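Local coordinates for flagellar motor switch protein FliG (Aquifex aeolicus, PDB 3HJL) that probably forms part of the rotor-mounted switch complex at the base of the flagellar basal body, which sets the direction of flagellar rotation, at residues A287-F290 and L291-E295; M237-F240 and E241-R244; D105-K108 and I109-I113. All coordinates share one frame; numbering follows the deposited sequence.

Overall arrangement
All three contacts are local, each made within a single run of a chain that is about three-quarters helix and has no strand. Contact 3 comes first, on helix 93-114, and its centre lies about 17 Å from the centre of the chain. Contact 2 follows in the connection between helices 227-237 and 248-255, and contact 1 comes last, on helix 284-296. Contacts 1 and 2 both belong to the FliG C-terminal domain, with centres about 23 Å apart, and helix 272-279 touches side chains of each. Contact 3 is about 67 Å from contact 1 and 49 Å from contact 2, centre to centre, which reflects the extended, multidomain build of this rotor protein.

Contact 1: A287-F290 and L291-E295; sequences AKLF and LEDME
Phe-290 and Met-294, one helical turn apart, meet in a Met-aromatic contact. The sulfur SD of Met-294 lies 5.1 Å from the centroid of the Phe-290 ring and 60° off the ring normal, an oblique approach, and is 4.0 Å from CE1 of Phe-290. CG of Phe-290 lies anti to its backbone N (chi1 -169°) and the ring stands out from the helix; Met-294 runs back toward it, and its bend at chi3 (-66°) brings CE near the CD1-CE1 side of the ring. Leu-289 and Asp-293 pair on another side of the helix: methyl CD1 of Leu-289 lies 3.4 Å from OD1 of Asp-293. That oxygen also forms a salt bridge with Lys-260, so the leucine packs beside a carboxylate already engaged by a lysine of helix 260-268. An asparagine at Asp-293 would probably leave the ammonium group of Lys-260 without its charged mate on this helix. Lys-288 runs out fully extended, and its CE comes 3.2 Å from OE2 of Glu-292; the charged NZ of Lys-288 stays 4.5 Å from that OE2, beyond salt-bridge range, so any attraction is probably modest. Beneath these pairs the backbone keeps the regular i to i+4 ladder, from Leu-291 N to Ala-287 O at 3.1 Å through to Met-294 N to Phe-290 O at 2.9 Å. Lys-288, Leu-289 and Glu-292 are exposed, whereas Phe-290 and Met-294 are buried. Both of these buried side chains touch Met-264 of helix 260-268, and Phe-290 also reaches Leu-279 of helix 272-279 and Met-282 in a loop, joining helix 284-296 to the helices that precede it in the C-terminal domain.

Contact 2: M237-F240 and E241-R244; sequences MFTF and EDIR
Phe-238, the first residue to leave helical geometry after helix 227-237, receives CB of Asp-242 over one face of its ring, a CH-pi contact of 3.9 Å from CB to the ring centroid. The ring plane stands 64° from the Asp-242 carboxylate. At Thr-239 the backbone N donates to OD2 of Asp-242 in a short, nearly straight bond (2.8 Å, 174°), on the anti side and tilted out of the carboxylate plane. Methyl CG2 of Thr-239, set between its own N and carbonyl carbon, presses against the same OD2 at 3.1 Å. The backbone answers: Asp-242 N bonds to Thr-239 O (3.1 Å), so the two residues are joined by a reciprocal pair. Phe-240 offers one ring face to methyl CD1 of Ile-243, 3.7 Å from CD1 to the ring centroid, while Ile-243 N bonds to Phe-240 O from above the carbonyl plane. Ile-316 of helix 302-320 touches both Phe-238 and Ile-243. The bond from Thr-239 N-H to the carboxylate three residues later resembles one half of a capping box, with Thr-239 in the N-cap place but its carbonyl, not its hydroxyl, taking Asp-242 N, here starting a short 3-10 turn between two helices.

Contact 3: D105-K108 and I109-I113; sequences DAEK and ILKEI
Glu-107 and Lys-111 lie side by side on the surface of the helix and point the same way. OE1 of Glu-107 and NZ of Lys-111 form a long salt bridge at 3.7 Å. The aliphatic parts accompany it, with CG of Glu-107 3.9 Å from CE of Lys-111. The alignment follows from their torsions: Glu-107 has CG anti to its own N (chi1 176°) and stands out from the helix, while Lys-111, with CG beside its N (chi1 -79°), runs outward and back, fully extended, past the carbonyl of Glu-107. CG of Lys-111 passes 3.4 Å from that Glu-107 O, which also takes the backbone N-H of Lys-111 at 2.9 Å. Lys-108 behaves differently. Its chain folds at chi3 and chi4, and NZ of Lys-108 ends 4.1 Å from methyl CD1 of Ile-109, a loose contact between a charged tip and an apolar branch.

Behind the side chains, the backbone ladder fixes their spacing. Ile-109 N reaches Asp-105 O at 3.0 Å, Leu-110 N reaches Ala-106 O at the same length, and Glu-112 N closes on Lys-108 O at 3.2 Å. Glu-112, bent at chi2, has its carboxylate in a salt bridge with Lys-115, just beyond the segment.

Helix 93-114 packs through Asp-105, Ala-106 and Ile-109 against helix 172-193: Ala-106 touches Val-172, and Ile-109 touches Ala-179 and Gln-180, with Asp-105 beside Lys-176. Leu-110 and Ile-113 meet Gln-139 and Leu-140, so this end of the helix packs against helix 172-193 and the loop that holds those two residues, both later in the chain, while Glu-107 and Lys-111 stay on its exposed side.

Contact 1: A287-F290 and L291-E295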
loop_
_atom_site.group_PDB
_atom_site.type_symbol
_atom_site.label_atom_id
_atom_site.label_comp_id
_atom_site.label_asym_id
_atom_site.label_seq_id
_atom_site.Cartn_x
_atom_site.Cartn_y
_atom_site.Cartn_z
ATOM N N ALA A 287 32.383 -23.934 37.952
ATOM C CA ALA A 287 32.070 -24.579 36.669
ATOM C C ALA A 287 31.255 -25.868 36.858
ATOM O O ALA A 287 30.270 -26.091 36.151
ATOM C CB ALA A 287 33.352 -24.868 35.895
ATOM N N LYS A 288 31.665 -26.699 37.818
ATOM C CA LYS A 288 30.956 -27.938 38.136
ATOM C C LYS A 288 29.515 -27.658 38.580
ATOM O O LYS A 288 28.583 -28.295 38.087
ATOM C CB LYS A 288 31.705 -28.722 39.227
ATOM C CG LYS A 288 31.070 -30.077 39.606
ATOM C CD LYS A 288 31.790 -30.725 40.779
ATOM C CE LYS A 288 30.899 -31.719 41.510
ATOM N NZ LYS A 288 31.548 -32.227 42.752
ATOM N N LEU A 289 29.345 -26.723 39.518
ATOM C CA LEU A 289 28.007 -26.331 39.994
ATOM C C LEU A 289 27.144 -25.675 38.888
ATOM O O LEU A 289 25.918 -25.820 38.887
ATOM C CB LEU A 289 28.127 -25.395 41.220
ATOM C CG LEU A 289 26.844 -24.849 41.874
ATOM C CD1 LEU A 289 25.904 -25.970 42.303
ATOM C CD2 LEU A 289 27.184 -23.975 43.069
ATOM N N PHE A 290 27.787 -24.961 37.964
ATOM C CA PHE A 290 27.096 -24.280 36.852
ATOM C C PHE A 290 26.451 -25.289 35.895
ATOM O O PHE A 290 25.286 -25.133 35.502
ATOM C CB PHE A 290 28.105 -23.411 36.092
ATOM C CG PHE A 290 27.493 -22.469 35.092
ATOM C CD1 PHE A 290 27.357 -22.839 33.756
ATOM C CD2 PHE A 290 27.189 -21.161 35.456
ATOM C CE1 PHE A 290 26.862 -21.950 32.820
ATOM C CE2 PHE A 290 26.705 -20.263 34.522
ATOM C CZ PHE A 290 26.535 -20.664 33.203
ATOM N N LEU A 291 27.230 -26.297 35.506
ATOM C CA LEU A 291 26.748 -27.384 34.652
ATOM C C LEU A 291 25.621 -28.171 35.315
ATOM O O LEU A 291 24.663 -28.570 34.644
ATOM C CB LEU A 291 27.890 -28.344 34.305
ATOM C CG LEU A 291 28.986 -27.809 33.388
ATOM C CD1 LEU A 291 30.148 -28.787 33.323
ATOM C CD2 LEU A 291 28.426 -27.544 31.994
ATOM N N GLU A 292 25.755 -28.409 36.620
ATOM C CA GLU A 292 24.734 -29.120 37.393
ATOM C C GLU A 292 23.433 -28.325 37.483
ATOM O O GLU A 292 22.346 -28.877 37.276
ATOM C CB GLU A 292 25.253 -29.456 38.789
ATOM C CG GLU A 292 26.303 -30.563 38.789
ATOM C CD GLU A 292 27.002 -30.736 40.131
ATOM O OE1 GLU A 292 26.585 -30.101 41.127
ATOM O OE2 GLU A 292 27.974 -31.516 40.187
ATOM N N ASP A 293 23.548 -27.031 37.773
ATOM C CA ASP A 293 22.384 -26.144 37.791
ATOM C C ASP A 293 21.770 -25.943 36.392
ATOM O O ASP A 293 20.573 -25.672 36.299
ATOM C CB ASP A 293 22.729 -24.781 38.412
ATOM C CG ASP A 293 23.019 -24.866 39.903
ATOM O OD1 ASP A 293 23.871 -24.081 40.368
ATOM O OD2 ASP A 293 22.405 -25.703 40.613
ATOM N N MET A 294 22.581 -26.037 35.325
ATOM C CA MET A 294 22.066 -25.965 33.936
ATOM C C MET A 294 21.077 -27.093 33.620
ATOM O O MET A 294 20.074 -26.855 32.949
ATOM C CB MET A 294 23.197 -25.956 32.879
ATOM C CG MET A 294 23.719 -24.561 32.490
ATOM S SD MET A 294 24.487 -24.495 30.842
ATOM C CE MET A 294 25.904 -25.542 31.108
ATOM N N GLU A 295 21.374 -28.314 34.071
ATOM C CA GLU A 295 20.426 -29.437 33.937
ATOM C C GLU A 295 19.199 -29.236 34.850
ATOM O O GLU A 295 18.083 -29.627 34.498
ATOM C CB GLU A 295 21.109 -30.774 34.251
ATOM C CG GLU A 295 20.236 -32.016 33.961
ATOM C CD GLU A 295 20.973 -33.341 34.152
ATOM O OE1 GLU A 295 22.175 -33.416 33.818
ATOM O OE2 GLU A 295 20.338 -34.319 34.605
#

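Contact 2: M237-F240 and E241-R244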
loop_
_atom_site.group_PDB
_atom_site.type_symbol
_atom_site.label_atom_id
_atom_site.label_comp_id
_atom_site.label_asym_id
_atom_site.label_seq_id
_atom_site.Cartn_x
_atom_site.Cartn_y
_atom_site.Cartn_z
ATOM N N MET A 237 26.564 -6.519 14.071
ATOM C CA MET A 237 28.021 -6.268 14.189
ATOM C C MET A 237 28.683 -7.078 15.309
ATOM O O MET A 237 29.866 -7.414 15.210
ATOM C CB MET A 237 28.320 -4.772 14.359
ATOM C CG MET A 237 28.131 -3.947 13.074
ATOM S SD MET A 237 28.176 -2.153 13.342
ATOM C CE MET A 237 29.807 -1.926 14.049
ATOM N N PHE A 238 27.951 -7.317 16.399
ATOM C CA PHE A 238 28.387 -8.278 17.417
ATOM C C PHE A 238 27.229 -9.201 17.787
ATOM O O PHE A 238 26.200 -8.754 18.379
ATOM C CB PHE A 238 28.958 -7.617 18.678
ATOM C CG PHE A 238 29.736 -8.581 19.548
ATOM C CD1 PHE A 238 31.106 -8.741 19.367
ATOM C CD2 PHE A 238 29.084 -9.401 20.459
ATOM C CE1 PHE A 238 31.818 -9.665 20.109
ATOM C CE2 PHE A 238 29.786 -10.327 21.209
ATOM C CZ PHE A 238 31.160 -10.460 21.034
ATOM N N THR A 239 27.420 -10.487 17.451
ATOM C CA THR A 239 26.434 -11.536 17.683
ATOM C C THR A 239 26.954 -12.444 18.795
ATOM O O THR A 239 28.118 -12.340 19.198
ATOM C CB THR A 239 26.163 -12.352 16.369
ATOM O OG1 THR A 239 25.026 -13.203 16.548
ATOM C CG2 THR A 239 27.369 -13.201 15.966
ATOM N N PHE A 240 26.079 -13.297 19.321
ATOM C CA PHE A 240 26.455 -14.233 20.381
ATOM C C PHE A 240 27.546 -15.216 19.917
ATOM O O PHE A 240 28.411 -15.609 20.696
ATOM C CB PHE A 240 25.226 -14.996 20.881
ATOM C CG PHE A 240 25.459 -15.740 22.174
ATOM C CD1 PHE A 240 25.383 -15.081 23.389
ATOM C CD2 PHE A 240 25.744 -17.099 22.170
ATOM C CE1 PHE A 240 25.596 -15.759 24.581
ATOM C CE2 PHE A 240 25.951 -17.783 23.360
ATOM C CZ PHE A 240 25.882 -17.110 24.561
ATOM N N GLU A 241 27.525 -15.568 18.635
ATOM C CA GLU A 241 28.530 -16.447 18.051
ATOM C C GLU A 241 29.937 -15.813 18.078
ATOM O O GLU A 241 30.929 -16.533 18.203
ATOM C CB GLU A 241 28.140 -16.815 16.614
ATOM C CG GLU A 241 26.813 -17.607 16.472
ATOM C CD GLU A 241 26.911 -19.061 16.929
ATOM O OE1 GLU A 241 27.319 -19.920 16.116
ATOM O OE2 GLU A 241 26.498 -19.355 18.074
ATOM N N ASP A 242 30.014 -14.473 18.052
ATOM C CA ASP A 242 31.310 -13.750 18.080
ATOM C C ASP A 242 32.036 -13.820 19.432
ATOM O O ASP A 242 33.151 -13.319 19.561
ATOM C CB ASP A 242 31.140 -12.271 17.682
ATOM C CG ASP A 242 30.606 -12.095 16.273
ATOM O OD1 ASP A 242 31.062 -12.825 15.354
ATOM O OD2 ASP A 242 29.765 -11.182 16.075
ATOM N N ILE A 243 31.406 -14.417 20.442
ATOM C CA ILE A 243 32.077 -14.696 21.716
ATOM C C ILE A 243 33.357 -15.561 21.508
ATOM O O ILE A 243 34.322 -15.438 22.268
ATOM C CB ILE A 243 31.091 -15.349 22.734
ATOM C CG1 ILE A 243 30.052 -14.309 23.190
ATOM C CG2 ILE A 243 31.838 -15.883 23.949
ATOM C CD1 ILE A 243 28.953 -14.859 24.112
ATOM N N ARG A 244 33.361 -16.387 20.456
ATOM C CA ARG A 244 34.549 -17.149 20.026
ATOM C C ARG A 244 35.791 -16.277 19.762
ATOM O O ARG A 244 36.920 -16.718 20.000
ATOM C CB ARG A 244 34.250 -17.909 18.729
ATOM C CG ARG A 244 33.259 -19.047 18.836
ATOM C CD ARG A 244 33.324 -19.876 17.576
ATOM N NE ARG A 244 32.276 -20.889 17.493
ATOM C CZ ARG A 244 31.014 -20.660 17.139
ATOM N NH1 ARG A 244 30.601 -19.450 16.769
ATOM N NH2 ARG A 244 30.160 -21.678 17.106
#

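Contact 3: D105-K108 and I109-I113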
loop_
_atom_site.group_PDB
_atom_site.type_symbol
_atom_site.label_atom_id
_atom_site.label_comp_id
_atom_site.label_asym_id
_atom_site.label_seq_id
_atom_site.Cartn_x
_atom_site.Cartn_y
_atom_site.Cartn_z
ATOM N N ASP A 105 -4.127 9.213 -13.616
ATOM C CA ASP A 105 -3.593 8.140 -12.777
ATOM C C ASP A 105 -3.804 6.768 -13.427
ATOM O O ASP A 105 -2.867 5.977 -13.499
ATOM C CB ASP A 105 -4.191 8.190 -11.359
ATOM C CG ASP A 105 -3.705 9.412 -10.549
ATOM O OD1 ASP A 105 -2.645 9.991 -10.884
ATOM O OD2 ASP A 105 -4.389 9.800 -9.574
ATOM N N ALA A 106 -5.009 6.517 -13.943
ATOM C CA ALA A 106 -5.293 5.289 -14.716
ATOM C C ALA A 106 -4.356 5.146 -15.910
ATOM O O ALA A 106 -3.838 4.072 -16.150
ATOM C CB ALA A 106 -6.750 5.260 -15.186
ATOM N N GLU A 107 -4.112 6.246 -16.625
ATOM C CA GLU A 107 -3.173 6.253 -17.752
ATOM C C GLU A 107 -1.749 5.908 -17.312
ATOM O O GLU A 107 -1.070 5.126 -17.970
ATOM C CB GLU A 107 -3.187 7.610 -18.470
ATOM C CG GLU A 107 -2.147 7.731 -19.604
ATOM C CD GLU A 107 -2.314 8.992 -20.433
ATOM O OE1 GLU A 107 -1.404 9.845 -20.413
ATOM O OE2 GLU A 107 -3.361 9.139 -21.088
ATOM N N LYS A 108 -1.308 6.490 -16.202
ATOM C CA LYS A 108 0.023 6.218 -15.648
ATOM C C LYS A 108 0.191 4.725 -15.278
ATOM O O LYS A 108 1.212 4.127 -15.555
ATOM C CB LYS A 108 0.258 7.122 -14.429
ATOM C CG LYS A 108 1.548 6.876 -13.637
ATOM C CD LYS A 108 1.742 7.913 -12.508
ATOM C CE LYS A 108 0.605 7.908 -11.455
ATOM N NZ LYS A 108 0.317 6.557 -10.861
ATOM N N ILE A 109 -0.824 4.155 -14.650
ATOM C CA ILE A 109 -0.826 2.749 -14.285
ATOM C C ILE A 109 -0.743 1.853 -15.520
ATOM O O ILE A 109 0.095 0.948 -15.574
ATOM C CB ILE A 109 -2.091 2.393 -13.442
ATOM C CG1 ILE A 109 -2.039 3.052 -12.044
ATOM C CG2 ILE A 109 -2.236 0.913 -13.283
ATOM C CD1 ILE A 109 -0.823 2.670 -11.209
ATOM N N LEU A 110 -1.576 2.128 -16.522
ATOM C CA LEU A 110 -1.588 1.328 -17.751
ATOM C C LEU A 110 -0.302 1.493 -18.590
ATOM O O LEU A 110 0.092 0.568 -19.297
ATOM C CB LEU A 110 -2.859 1.604 -18.572
ATOM C CG LEU A 110 -4.219 1.218 -17.925
ATOM C CD1 LEU A 110 -5.376 1.581 -18.860
ATOM C CD2 LEU A 110 -4.338 -0.255 -17.533
ATOM N N LYS A 111 0.376 2.637 -18.476
ATOM C CA LYS A 111 1.700 2.815 -19.100
ATOM C C LYS A 111 2.764 1.907 -18.461
ATOM O O LYS A 111 3.653 1.417 -19.153
ATOM C CB LYS A 111 2.166 4.269 -19.024
ATOM C CG LYS A 111 1.549 5.186 -20.064
ATOM C CD LYS A 111 2.087 6.610 -19.906
ATOM C CE LYS A 111 1.503 7.554 -20.953
ATOM N NZ LYS A 111 2.130 8.907 -20.893
ATOM N N GLU A 112 2.695 1.723 -17.141
ATOM C CA GLU A 112 3.585 0.796 -16.442
ATOM C C GLU A 112 3.329 -0.652 -16.849
ATOM O O GLU A 112 4.264 -1.456 -16.902
ATOM C CB GLU A 112 3.444 0.936 -14.928
ATOM C CG GLU A 112 3.934 2.258 -14.373
ATOM C CD GLU A 112 5.438 2.470 -14.554
ATOM O OE1 GLU A 112 6.236 1.544 -14.243
ATOM O OE2 GLU A 112 5.814 3.577 -14.993
ATOM N N ILE A 113 2.053 -0.982 -17.079
ATOM C CA ILE A 113 1.640 -2.294 -17.598
ATOM C C ILE A 113 2.195 -2.525 -19.016
ATOM O O ILE A 113 2.579 -3.638 -19.371
ATOM C CB ILE A 113 0.060 -2.406 -17.650
ATOM C CG1 ILE A 113 -0.527 -2.610 -16.258
ATOM C CG2 ILE A 113 -0.380 -3.551 -18.535
ATOM C CD1 ILE A 113 -0.215 -3.998 -15.648
#